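Local coordinates for protein carboxypeptidase D (Drosophila melanogaster, PDB 3MN8) that releases C-terminal arginine or lysine residues from peptides and proteins as a zinc-dependent metallocarboxypeptidase, contributing to the processing of peptide hormones, neuropeptides and growth factors, at residues Phe248-His253 / Leu332-Ile337. Residues are numbered along the deposited sequence; the frame is centred on the assembly and turned at random.
Sequences FKQLAH and LRQAHI
Gln-250 and Gln-334 link helix 245-257 to the segment 332-337, which leads out of helix 317-333, through their side-chain amides. NE2 of Gln-250 donates to OE1 of Gln-334 over 3.2 Å; it arrives in the carbonyl plane on a lone pair, but the N-H...O angle of 146° leaves the bond somewhat bent. The two amide planes stand 50° apart. Gln-250 runs out extended from its helix, chi1 near 180° setting CG opposite the backbone N, while a bend at chi2 (-71°) turns the amide of Gln-334 to meet it. Glutamine suits both places, being long, flexible and able to pair at a partly exposed site without bringing in charge.

The closely packed side is the buried one: the branched leucine Leu-251 reaches with CD2 against CB and CG of Gln-334, 3.4 Å from CB, and both side chains also rest on Leu-212 of the central sheet. Toward solvent the contact is looser, the partly exposed amides being held across it by that one bent bond. Replacing Gln-334 with an alanine would probably deprive the amide of Gln-250 of this acceptor, leaving it freer to turn, and take from Leu-251 its contact with CG.

Gln-250 also touches Pro-380, and Ile-337, an aliphatic residue fit for a buried place, brings CD1 to 4.1 Å from NE2 of Gln-250 and touches Asn-404; both outside partners lie in loops of the C-terminal transthyretin-like region. The contact thus lies over the mixed central sheet of the alpha/beta catalytic domain of M14 carboxypeptidases, where the chain leaves helix 317-333 for the all-beta domain.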
ATOM      1  N   PHE A 248      -3.190  -6.098  11.040  1.00 42.10           N
ATOM      2  CA  PHE A 248      -3.379  -4.704  10.688  1.00 39.67           C
ATOM      3  C   PHE A 248      -2.765  -3.806  11.739  1.00 37.63           C
ATOM      4  O   PHE A 248      -2.030  -2.877  11.408  1.00 36.85           O
ATOM      5  CB  PHE A 248      -4.852  -4.379  10.424  1.00 26.25           C
ATOM      6  CG  PHE A 248      -5.211  -4.464   8.973  1.00 31.18           C
ATOM      7  CD1 PHE A 248      -4.576  -3.649   8.054  1.00 35.39           C
ATOM      8  CD2 PHE A 248      -6.139  -5.372   8.523  1.00 25.40           C
ATOM      9  CE1 PHE A 248      -4.878  -3.723   6.717  1.00 41.05           C
ATOM     10  CE2 PHE A 248      -6.445  -5.455   7.183  1.00 30.80           C
ATOM     11  CZ  PHE A 248      -5.812  -4.623   6.277  1.00 19.58           C
ATOM     12  N   LYS A 249      -3.040  -4.115  13.003  1.00 36.59           N
ATOM     13  CA  LYS A 249      -2.471  -3.371  14.125  1.00 28.14           C
ATOM     14  C   LYS A 249      -0.941  -3.435  14.126  1.00 36.84           C
ATOM     15  O   LYS A 249      -0.276  -2.462  14.493  1.00 38.36           O
ATOM     16  CB  LYS A 249      -3.042  -3.876  15.452  1.00 27.03           C
ATOM     17  CG  LYS A 249      -4.156  -2.996  15.994  1.00 31.30           C
ATOM     18  CD  LYS A 249      -4.973  -3.649  17.104  1.00 31.29           C
ATOM     19  CE  LYS A 249      -6.151  -2.746  17.465  1.00 31.11           C
ATOM     20  NZ  LYS A 249      -7.268  -3.496  18.102  1.00 49.13           N
ATOM     21  N   GLN A 250      -0.387  -4.573  13.701  1.00 38.29           N
ATOM     22  CA  GLN A 250       1.065  -4.732  13.599  1.00 39.70           C
ATOM     23  C   GLN A 250       1.638  -3.840  12.491  1.00 35.85           C
ATOM     24  O   GLN A 250       2.668  -3.193  12.663  1.00 36.00           O
ATOM     25  CB  GLN A 250       1.454  -6.204  13.376  1.00 32.03           C
ATOM     26  CG  GLN A 250       2.968  -6.418  13.325  1.00 40.57           C
ATOM     27  CD  GLN A 250       3.391  -7.872  13.500  1.00 47.96           C
ATOM     28  OE1 GLN A 250       2.828  -8.610  14.310  1.00 62.94           O
ATOM     29  NE2 GLN A 250       4.408  -8.277  12.754  1.00 41.77           N
ATOM     30  N   LEU A 251       0.950  -3.801  11.360  1.00 29.08           N
ATOM     31  CA  LEU A 251       1.343  -2.927  10.267  1.00 30.20           C
ATOM     32  C   LEU A 251       1.334  -1.474  10.693  1.00 29.51           C
ATOM     33  O   LEU A 251       2.338  -0.773  10.569  1.00 42.89           O
ATOM     34  CB  LEU A 251       0.413  -3.127   9.076  1.00 40.57           C
ATOM     35  CG  LEU A 251       0.511  -4.529   8.482  1.00 43.76           C
ATOM     36  CD1 LEU A 251      -0.528  -4.744   7.394  1.00 42.98           C
ATOM     37  CD2 LEU A 251       1.931  -4.807   7.983  1.00 25.19           C
ATOM     38  N   ALA A 252       0.192  -1.021  11.190  1.00 36.15           N
ATOM     39  CA  ALA A 252       0.056   0.353  11.663  1.00 42.82           C
ATOM     40  C   ALA A 252       1.119   0.714  12.696  1.00 44.18           C
ATOM     41  O   ALA A 252       1.640   1.836  12.695  1.00 48.63           O
ATOM     42  CB  ALA A 252      -1.345   0.580  12.238  1.00 37.44           C
ATOM     43  N   HIS A 253       1.430  -0.232  13.583  1.00 33.72           N
ATOM     44  CA  HIS A 253       2.402   0.021  14.644  1.00 35.14           C
ATOM     45  C   HIS A 253       3.804   0.059  14.088  1.00 42.38           C
ATOM     46  O   HIS A 253       4.632   0.846  14.548  1.00 44.62           O
ATOM     47  CB  HIS A 253       2.317  -1.022  15.749  1.00 33.10           C
ATOM     48  CG  HIS A 253       1.440  -0.615  16.897  1.00 46.40           C
ATOM     49  ND1 HIS A 253       0.367  -1.371  17.325  1.00 42.48           N
ATOM     50  CD2 HIS A 253       1.476   0.473  17.705  1.00 49.70           C
ATOM     51  CE1 HIS A 253      -0.222  -0.767  18.342  1.00 38.03           C
ATOM     52  NE2 HIS A 253       0.435   0.353  18.595  1.00 56.12           N
ATOM     53  N   LEU A 332       7.459  -1.772   4.507  1.00 22.23           N
ATOM     54  CA  LEU A 332       7.644  -2.582   3.313  1.00 35.95           C
ATOM     55  C   LEU A 332       8.071  -3.977   3.705  1.00 30.99           C
ATOM     56  O   LEU A 332       7.541  -4.950   3.186  1.00 35.41           O
ATOM     57  CB  LEU A 332       8.650  -1.945   2.351  1.00 44.24           C
ATOM     58  CG  LEU A 332       8.084  -0.709   1.630  1.00 39.91           C
ATOM     59  CD1 LEU A 332       9.149   0.061   0.872  1.00 33.42           C
ATOM     60  CD2 LEU A 332       6.946  -1.094   0.706  1.00 25.49           C
ATOM     61  N   ARG A 333       9.003  -4.078   4.649  1.00 36.89           N
ATOM     62  CA  ARG A 333       9.513  -5.391   5.080  1.00 28.07           C
ATOM     63  C   ARG A 333       8.463  -6.246   5.785  1.00 28.72           C
ATOM     64  O   ARG A 333       8.663  -7.443   5.993  1.00 51.97           O
ATOM     65  CB  ARG A 333      10.769  -5.243   5.940  1.00 24.80           C
ATOM     66  CG  ARG A 333      11.805  -4.336   5.293  1.00 44.83           C
ATOM     67  CD  ARG A 333      13.226  -4.590   5.772  1.00 61.63           C
ATOM     68  NE  ARG A 333      13.824  -5.738   5.114  1.00 63.78           N
ATOM     69  CZ  ARG A 333      14.928  -5.748   4.365  1.00 66.76           C
ATOM     70  NH1 ARG A 333      15.315  -6.903   3.855  1.00 61.27           N
ATOM     71  NH2 ARG A 333      15.647  -4.654   4.125  1.00 63.78           N
ATOM     72  N   GLN A 334       7.336  -5.633   6.133  1.00 29.04           N
ATOM     73  CA  GLN A 334       6.204  -6.361   6.697  1.00 20.96           C
ATOM     74  C   GLN A 334       5.493  -7.208   5.628  1.00 36.96           C
ATOM     75  O   GLN A 334       4.733  -8.124   5.945  1.00 48.18           O
ATOM     76  CB  GLN A 334       5.224  -5.390   7.353  1.00 37.65           C
ATOM     77  CG  GLN A 334       5.677  -4.831   8.702  1.00 33.08           C
ATOM     78  CD  GLN A 334       5.641  -5.885   9.804  1.00 39.83           C
ATOM     79  OE1 GLN A 334       4.576  -6.364  10.191  1.00 47.24           O
ATOM     80  NE2 GLN A 334       6.808  -6.249  10.306  1.00 33.78           N
ATOM     81  N   ALA A 335       5.747  -6.923   4.358  1.00 23.88           N
ATOM     82  CA  ALA A 335       5.225  -7.772   3.305  1.00 29.83           C
ATOM     83  C   ALA A 335       5.936  -9.124   3.311  1.00 35.53           C
ATOM     84  O   ALA A 335       5.743  -9.950   2.418  1.00 36.47           O
ATOM     85  CB  ALA A 335       5.367  -7.101   1.950  1.00 21.99           C
ATOM     86  N   HIS A 336       6.764  -9.360   4.316  1.00 29.33           N
ATOM     87  CA  HIS A 336       7.498 -10.616   4.344  1.00 36.39           C
ATOM     88  C   HIS A 336       7.138 -11.507   5.501  1.00 37.70           C
ATOM     89  O   HIS A 336       7.599 -12.646   5.573  1.00 20.18           O
ATOM     90  CB  HIS A 336       8.986 -10.356   4.299  1.00 33.52           C
ATOM     91  CG  HIS A 336       9.421  -9.693   3.032  1.00 47.52           C
ATOM     92  ND1 HIS A 336       9.496 -10.367   1.832  1.00 49.49           N
ATOM     93  CD2 HIS A 336       9.776  -8.413   2.773  1.00 39.36           C
ATOM     94  CE1 HIS A 336       9.901  -9.532   0.890  1.00 42.48           C
ATOM     95  NE2 HIS A 336      10.077  -8.342   1.433  1.00 41.13           N
ATOM     96  N   ILE A 337       6.287 -10.994   6.385  1.00 35.39           N
ATOM     97  CA  ILE A 337       5.829 -11.784   7.517  1.00 31.97           C
ATOM     98  C   ILE A 337       4.900 -12.891   7.081  1.00 27.77           C
ATOM     99  O   ILE A 337       4.414 -12.917   5.942  1.00 39.67           O
ATOM    100  CB  ILE A 337       5.125 -10.927   8.582  1.00 41.60           C
ATOM    101  CG1 ILE A 337       3.828 -10.342   8.023  1.00 42.07           C
ATOM    102  CG2 ILE A 337       6.068  -9.837   9.104  1.00 36.72           C
ATOM    103  CD1 ILE A 337       3.156  -9.380   8.975  1.00 38.94           C
TER